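Local structure of glutathione synthetase-like effector 30 (Gpa-GSS30-apo) (Globodera pallida, 5OET) at residues L203-V208 with M220-T225; L238-A243 with V307-F312; H498-K503 with V518-Y523. The protein is a glutathione synthetase-like effector of a plant-parasitic nematode, probably derived from a housekeeping enzyme that joins glycine to gamma-glutamylcysteine using ATP. All coordinates share one frame; numbering follows the deposited sequence.

Contact 1 (L203-V208 with M220-T225); sequences LHRRMV and MPSDQT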
# COMPACT_ATOMS: atom_id res chain seq x y z
N LEU A 203 -8.94 3.52 6.09
CA LEU A 203 -9.30 2.13 6.41
C LEU A 203 -10.61 2.08 7.16
O LEU A 203 -11.51 1.33 6.80
CB LEU A 203 -8.22 1.44 7.24
CG LEU A 203 -8.50 -0.02 7.66
CD1 LEU A 203 -9.01 -0.86 6.49
CD2 LEU A 203 -7.27 -0.64 8.29
N HIS A 204 -10.70 2.88 8.22
CA HIS A 204 -11.84 2.86 9.11
C HIS A 204 -13.08 3.51 8.52
O HIS A 204 -14.17 3.10 8.87
CB HIS A 204 -11.49 3.51 10.44
CG HIS A 204 -10.67 2.64 11.33
ND1 HIS A 204 -10.08 3.11 12.48
CD2 HIS A 204 -10.35 1.33 11.24
CE1 HIS A 204 -9.43 2.12 13.07
NE2 HIS A 204 -9.58 1.03 12.33
N ARG A 205 -12.92 4.51 7.66
CA ARG A 205 -14.08 5.07 6.96
C ARG A 205 -14.72 4.00 6.06
O ARG A 205 -15.94 3.94 5.92
CB ARG A 205 -13.70 6.30 6.16
CG ARG A 205 -14.88 7.12 5.64
CD ARG A 205 -14.46 8.23 4.66
NE ARG A 205 -13.27 8.95 5.14
CZ ARG A 205 -13.27 9.98 5.98
NH1 ARG A 205 -14.41 10.49 6.47
NH2 ARG A 205 -12.11 10.50 6.35
N ARG A 206 -13.87 3.15 5.51
CA ARG A 206 -14.28 2.08 4.64
C ARG A 206 -15.01 0.97 5.40
O ARG A 206 -16.06 0.53 4.96
CB ARG A 206 -13.06 1.54 3.89
CG ARG A 206 -13.35 0.50 2.83
CD ARG A 206 -12.07 -0.12 2.28
NE ARG A 206 -12.38 -1.46 1.76
CZ ARG A 206 -12.31 -2.60 2.45
NH1 ARG A 206 -11.88 -2.65 3.72
NH2 ARG A 206 -12.66 -3.73 1.84
N MET A 207 -14.46 0.54 6.54
CA MET A 207 -15.10 -0.50 7.37
C MET A 207 -16.48 -0.08 7.86
O MET A 207 -17.46 -0.84 7.77
CB MET A 207 -14.27 -0.84 8.61
CG MET A 207 -12.85 -1.31 8.36
SD MET A 207 -12.77 -2.63 7.15
CE MET A 207 -13.36 -4.01 8.15
N VAL A 208 -16.55 1.13 8.40
CA VAL A 208 -17.78 1.73 8.90
C VAL A 208 -18.82 1.82 7.78
O VAL A 208 -19.88 1.26 7.88
CB VAL A 208 -17.46 3.11 9.50
CG1 VAL A 208 -18.71 3.96 9.65
CG2 VAL A 208 -16.75 2.94 10.82
N MET A 220 -16.18 11.04 11.25
CA MET A 220 -14.85 10.50 11.04
C MET A 220 -14.11 11.52 10.19
O MET A 220 -14.17 11.46 8.96
CB MET A 220 -14.96 9.16 10.32
CG MET A 220 -15.43 8.03 11.22
SD MET A 220 -15.25 6.46 10.40
CE MET A 220 -16.60 6.61 9.24
N PRO A 221 -13.44 12.50 10.84
CA PRO A 221 -12.83 13.61 10.11
C PRO A 221 -11.63 13.22 9.27
O PRO A 221 -10.80 12.44 9.71
CB PRO A 221 -12.38 14.56 11.22
CG PRO A 221 -13.15 14.15 12.42
CD PRO A 221 -13.24 12.67 12.28
N SER A 222 -11.57 13.78 8.06
CA SER A 222 -10.45 13.56 7.13
C SER A 222 -9.12 13.98 7.74
O SER A 222 -9.01 15.00 8.41
CB SER A 222 -10.67 14.31 5.80
OG SER A 222 -11.58 13.62 4.97
N ASP A 223 -8.13 13.16 7.52
CA ASP A 223 -6.77 13.47 7.85
C ASP A 223 -5.87 13.35 6.60
O ASP A 223 -5.85 12.29 5.95
CB ASP A 223 -6.28 12.50 8.90
CG ASP A 223 -4.87 12.78 9.27
OD1 ASP A 223 -4.66 13.73 10.07
OD2 ASP A 223 -3.97 12.10 8.73
N GLN A 224 -5.14 14.42 6.29
CA GLN A 224 -4.10 14.37 5.26
C GLN A 224 -2.76 14.78 5.90
O GLN A 224 -2.20 15.82 5.60
CB GLN A 224 -4.46 15.25 4.05
CG GLN A 224 -5.90 15.16 3.55
CD GLN A 224 -6.76 16.34 4.00
OE1 GLN A 224 -6.53 17.49 3.58
NE2 GLN A 224 -7.76 16.06 4.86
N THR A 225 -2.27 13.95 6.81
CA THR A 225 -1.06 14.26 7.58
C THR A 225 0.22 13.98 6.78
O THR A 225 1.23 14.65 6.99
CB THR A 225 -1.06 13.52 8.93
OG1 THR A 225 -2.01 14.13 9.79
CG2 THR A 225 0.28 13.61 9.63
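Arg205, on the helix through 203-208, and Met220, in the irregular segment 220-225, bring their CA atoms to 6.8 Å, the nearest backbone approach of the two segments. A hydrogen bond crosses from a side chain to a peptide oxygen. Arg205 NH1 donates to Met220 O at 2.7 Å. It arrives nearly along the C=O axis, but the N-H...O angle is only 135° and the oxygen is tilted from the guanidinium plane. The Arg205 chain leaves the helix extended and then bends at chi3 (-44°), which turns its head to the loop. The second terminal nitrogen, NH2, lies near Ser222 OG with too poor an angle for a hydrogen bond.

The apolar part belongs to Met220. Its side chain slides past that of Arg205 in the opposite direction, with Met220 CE 4.0 Å from Arg205 CG. Met220 and Val208 meet tip to tip, CE lying 3.4 Å from Val208 CG1. The sulfur SD sits 3.8 Å from His204 O. The His204 imidazole itself serves other partners: NE2 bonds Ser90 O and ND1 bonds Ser521 OG. On the far flank of the helix, Arg206 makes salt bridges to Asp53 and to Glu270 of the second subunit.

Farther along the loop, Asp223 forms an Asx turn just before helix 225-240. Its OD2 takes Thr225 N at 3.2 Å from above the carboxylate plane. Its OD1 accepts from Thr225 OG1 at 2.7 Å on the syn lone pair, and also from His498 N. Gln224, between these two residues, is the N-cap. The loop thus joins helices 196-210 and 225-240, pinned to the first by Arg205 and entering the second through an Asx turn.

Contact 2 (L238-A243 with V307-F312); sequences LEFGNA and VVAVVF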
# COMPACT_ATOMS: atom_id res chain seq x y z
N LEU A 238 11.63 26.10 -0.05
CA LEU A 238 11.49 27.45 -0.58
C LEU A 238 12.17 28.53 0.26
O LEU A 238 12.79 29.43 -0.30
CB LEU A 238 10.02 27.82 -0.77
CG LEU A 238 9.22 27.13 -1.87
CD1 LEU A 238 7.77 27.60 -1.80
CD2 LEU A 238 9.81 27.43 -3.24
N GLU A 239 12.07 28.46 1.59
CA GLU A 239 12.74 29.44 2.45
C GLU A 239 14.27 29.38 2.34
O GLU A 239 14.94 30.37 2.58
CB GLU A 239 12.37 29.32 3.93
CG GLU A 239 10.88 29.29 4.32
CD GLU A 239 9.92 30.09 3.43
OE1 GLU A 239 10.11 31.33 3.23
OE2 GLU A 239 8.92 29.48 2.93
N PHE A 240 14.82 28.22 2.01
CA PHE A 240 16.26 28.08 1.76
C PHE A 240 16.68 28.75 0.44
O PHE A 240 17.75 29.34 0.35
CB PHE A 240 16.67 26.61 1.78
CG PHE A 240 18.15 26.40 1.82
CD1 PHE A 240 18.84 26.49 3.02
CD2 PHE A 240 18.86 26.12 0.66
CE1 PHE A 240 20.21 26.32 3.05
CE2 PHE A 240 20.24 25.94 0.69
CZ PHE A 240 20.92 26.04 1.88
N GLY A 241 15.83 28.64 -0.58
CA GLY A 241 15.91 29.47 -1.77
C GLY A 241 17.02 29.12 -2.76
O GLY A 241 17.59 30.02 -3.38
N ASN A 242 17.29 27.83 -2.91
CA ASN A 242 18.28 27.31 -3.85
C ASN A 242 17.60 26.25 -4.70
O ASN A 242 17.29 25.17 -4.19
CB ASN A 242 19.44 26.71 -3.06
CG ASN A 242 20.63 26.29 -3.93
OD1 ASN A 242 20.49 25.62 -4.97
ND2 ASN A 242 21.82 26.64 -3.47
N ALA A 243 17.39 26.54 -5.98
CA ALA A 243 16.68 25.63 -6.90
C ALA A 243 17.34 24.28 -7.06
O ALA A 243 16.65 23.32 -7.35
CB ALA A 243 16.51 26.26 -8.27
N VAL A 307 23.96 20.77 -2.50
CA VAL A 307 23.66 21.56 -1.33
C VAL A 307 22.37 20.99 -0.73
O VAL A 307 21.48 20.54 -1.44
CB VAL A 307 23.58 23.06 -1.67
CG1 VAL A 307 23.38 23.89 -0.41
CG2 VAL A 307 24.88 23.51 -2.35
N VAL A 308 22.31 20.94 0.59
CA VAL A 308 21.18 20.37 1.30
C VAL A 308 20.45 21.53 1.93
O VAL A 308 21.02 22.23 2.77
CB VAL A 308 21.63 19.36 2.37
CG1 VAL A 308 20.45 18.86 3.17
CG2 VAL A 308 22.36 18.19 1.76
N ALA A 309 19.20 21.73 1.52
CA ALA A 309 18.35 22.81 2.02
C ALA A 309 17.71 22.46 3.37
O ALA A 309 17.62 23.31 4.27
CB ALA A 309 17.28 23.16 1.01
N VAL A 310 17.25 21.22 3.51
CA VAL A 310 16.54 20.74 4.68
C VAL A 310 17.12 19.41 5.09
O VAL A 310 17.26 18.54 4.26
CB VAL A 310 15.06 20.49 4.34
CG1 VAL A 310 14.27 20.07 5.58
CG2 VAL A 310 14.46 21.72 3.69
N VAL A 311 17.44 19.25 6.37
CA VAL A 311 17.77 17.92 6.89
C VAL A 311 16.58 17.39 7.68
O VAL A 311 16.32 17.81 8.80
CB VAL A 311 19.04 17.90 7.74
CG1 VAL A 311 19.30 16.49 8.26
CG2 VAL A 311 20.22 18.32 6.89
N PHE A 312 15.85 16.46 7.07
CA PHE A 312 14.73 15.84 7.71
C PHE A 312 15.26 14.67 8.54
O PHE A 312 15.63 13.64 8.01
CB PHE A 312 13.71 15.47 6.63
CG PHE A 312 12.31 15.22 7.14
CD1 PHE A 312 11.76 15.92 8.22
CD2 PHE A 312 11.52 14.28 6.51
CE1 PHE A 312 10.46 15.66 8.65
CE2 PHE A 312 10.22 14.00 6.93
CZ PHE A 312 9.69 14.70 8.00
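Phe240 holds CG anti to its backbone N (chi1 -168°), which sends the ring from the end of the helix toward Ala309. A chi2 of 81° then lays one ring face on that residue. Ala309 CA stands 3.6 Å from the ring centroid and 13° off the normal, a CH-pi contact over the face. The methyl group meets the inner end of the same ring, with Ala309 CB 3.4 Å from Phe240 CD2. Farther out, Val307 CG1 lies 3.9 Å from Phe240 CE2. CG1 is oblique to the ring, and the Phe240 and Val307 side chains cross at about a right angle. Asn242 adds a looser touch, its ND2 4.4 Å from Val307 CB.

No hydrogen bond joins the two segments, and the contact is mainly apolar. The chain turns a corner at Ala309, where the ring rests. Helix 225-240 ends at Phe240, and Gly241 takes a positive phi as the chain turns away. Thr334 also touches the Phe240 side chain, and Trp237, one helical turn earlier, touches Ala309.

The backbone of Ala309 is hydrogen-bonded to Val246 and to Ile336, on two neighbouring strands. Helix 225-240 leads through the short 241-245 link into strand 246-251, which runs parallel to 306-314. A helix end seated on the parallel strands of a mixed sheet is consistent with a Rossmann-like alpha/beta layer, where helices pack on parallel strands.

Contact 3 (H498-K503 with V518-Y523); sequences HMMKSK and VYDSPY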
# COMPACT_ATOMS: atom_id res chain seq x y z
N HIS A 498 -4.46 14.38 12.85
CA HIS A 498 -4.85 13.64 14.06
C HIS A 498 -4.85 12.14 13.85
O HIS A 498 -5.22 11.65 12.79
CB HIS A 498 -6.24 14.10 14.53
CG HIS A 498 -7.32 13.80 13.54
ND1 HIS A 498 -7.66 14.65 12.51
CD2 HIS A 498 -8.10 12.71 13.40
CE1 HIS A 498 -8.62 14.10 11.79
NE2 HIS A 498 -8.92 12.93 12.31
N MET A 499 -4.46 11.44 14.90
CA MET A 499 -4.39 9.98 14.92
C MET A 499 -4.85 9.49 16.27
O MET A 499 -5.11 10.29 17.18
CB MET A 499 -2.95 9.56 14.71
CG MET A 499 -2.04 10.03 15.85
SD MET A 499 -0.55 9.05 15.92
CE MET A 499 -1.21 7.52 16.51
N MET A 500 -4.90 8.18 16.44
CA MET A 500 -5.32 7.60 17.71
C MET A 500 -4.61 6.29 17.92
O MET A 500 -4.25 5.61 16.97
CB MET A 500 -6.83 7.43 17.72
CG MET A 500 -7.45 7.03 19.03
SD MET A 500 -9.23 7.39 19.05
CE MET A 500 -9.15 9.11 19.47
N LYS A 501 -4.38 5.95 19.17
CA LYS A 501 -3.78 4.67 19.53
C LYS A 501 -4.54 4.15 20.72
O LYS A 501 -4.77 4.88 21.65
CB LYS A 501 -2.29 4.84 19.87
CG LYS A 501 -1.37 5.01 18.66
CD LYS A 501 -0.65 3.73 18.23
CE LYS A 501 0.69 3.54 18.94
NZ LYS A 501 1.41 2.32 18.46
N SER A 502 -4.95 2.88 20.66
CA SER A 502 -5.64 2.22 21.76
C SER A 502 -4.74 1.15 22.35
O SER A 502 -4.05 0.46 21.62
CB SER A 502 -6.91 1.56 21.27
OG SER A 502 -7.83 2.55 20.85
N LYS A 503 -4.75 1.05 23.68
CA LYS A 503 -4.07 -0.01 24.41
C LYS A 503 -5.10 -0.76 25.21
O LYS A 503 -6.18 -0.23 25.41
CB LYS A 503 -2.97 0.54 25.32
CG LYS A 503 -3.41 1.50 26.40
CD LYS A 503 -2.42 1.49 27.57
CE LYS A 503 -2.68 2.59 28.58
NZ LYS A 503 -2.75 3.94 27.93
N VAL A 518 -2.20 -0.32 19.54
CA VAL A 518 -2.85 -0.59 18.28
C VAL A 518 -3.24 0.74 17.61
O VAL A 518 -3.63 1.67 18.28
CB VAL A 518 -4.07 -1.52 18.56
CG1 VAL A 518 -5.34 -1.12 17.82
CG2 VAL A 518 -3.72 -2.96 18.25
N TYR A 519 -3.13 0.84 16.30
CA TYR A 519 -3.53 2.06 15.64
C TYR A 519 -5.02 2.08 15.56
O TYR A 519 -5.66 1.07 15.39
CB TYR A 519 -2.94 2.16 14.24
CG TYR A 519 -1.48 2.43 14.30
CD1 TYR A 519 -0.99 3.74 14.41
CD2 TYR A 519 -0.57 1.37 14.29
CE1 TYR A 519 0.38 3.98 14.49
CE2 TYR A 519 0.79 1.59 14.37
CZ TYR A 519 1.25 2.89 14.48
OH TYR A 519 2.59 3.05 14.57
N ASP A 520 -5.58 3.27 15.66
CA ASP A 520 -7.00 3.42 15.76
C ASP A 520 -7.35 4.74 15.07
O ASP A 520 -6.47 5.43 14.61
CB ASP A 520 -7.39 3.44 17.24
CG ASP A 520 -8.83 3.05 17.49
OD1 ASP A 520 -9.67 3.25 16.58
OD2 ASP A 520 -9.14 2.54 18.60
N SER A 521 -8.62 5.06 14.97
CA SER A 521 -9.03 6.40 14.56
C SER A 521 -10.37 6.77 15.25
O SER A 521 -11.16 5.89 15.57
CB SER A 521 -9.12 6.49 13.03
OG SER A 521 -10.28 5.86 12.54
N PRO A 522 -10.60 8.06 15.50
CA PRO A 522 -11.73 8.42 16.32
C PRO A 522 -13.03 8.38 15.54
O PRO A 522 -13.03 8.70 14.34
CB PRO A 522 -11.40 9.85 16.74
CG PRO A 522 -10.68 10.39 15.56
CD PRO A 522 -9.90 9.25 14.98
N TYR A 523 -14.10 7.95 16.20
CA TYR A 523 -15.46 8.15 15.73
C TYR A 523 -16.12 9.14 16.70
O TYR A 523 -16.32 8.83 17.87
CB TYR A 523 -16.24 6.83 15.67
CG TYR A 523 -17.54 6.92 14.91
CD1 TYR A 523 -18.72 7.34 15.54
CD2 TYR A 523 -17.60 6.58 13.55
CE1 TYR A 523 -19.92 7.41 14.84
CE2 TYR A 523 -18.79 6.67 12.85
CZ TYR A 523 -19.95 7.08 13.49
OH TYR A 523 -21.13 7.15 12.79
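Asp520 OD2 is gripped by two hydroxyl groups, Ser502 OG across the contact at 2.6 Å and Ser94 OG from outside it. Ser502 uses the anti lone pair of this oxygen. The other carboxylate oxygen, Asp520 OD1, accepts from Ser521 N at 2.6 Å, so both carboxylate oxygens have partners.

The frame is an antiparallel strand pair in the large mixed sheet, with 498-503 and 518-520 running at 138° to each other. Ser502 and Val518 form a hydrogen-bonded pair. Ser502 N donates to Val518 O at 3.0 Å, while the return bond from Val518 N to Ser502 O is weak. Asp520 N reaches Met500 O at 3.0 Å.

Lys501 and Tyr519 are a non-hydrogen-bonded pair, and their side chains lie side by side, pointing the same way. Lys501 bends at chi2 (-99°) and again at chi3, which lays its chain over one face of the tyrosine ring. CD makes a CH-pi contact toward the rim, and NZ stands 4.4 Å from the ring centroid in a cation-pi contact. NZ also bonds Ser517 OG. Phe200 of helix 196-210 meets the Tyr519 ring with nearly parallel planes.

Beyond Asp520, the Met500 side chain crosses Pro522 at a slant, its terminal CE 3.6 Å from Pro522 CB.

The three contacts follow one another in series along the chain. Contacts 1 and 3 are neighbours, with centres 11 Å apart. They touch directly, by polar bonds and by packing: Met220 CG lies 3.5 Å from Tyr523 CD2. Helix 196-210 and the loop after it are thus tied to the strand pair 490-504 and 517-524 of the nine-stranded sheet. Contact 2 stands apart, its centre about 33 Å from that of contact 1 and 34 Å from that of contact 3. It belongs to the separate six-stranded sheet. Helix 225-240 spans the gap, starting at contact 1 and ending at contact 2, and so connects the two sheet regions.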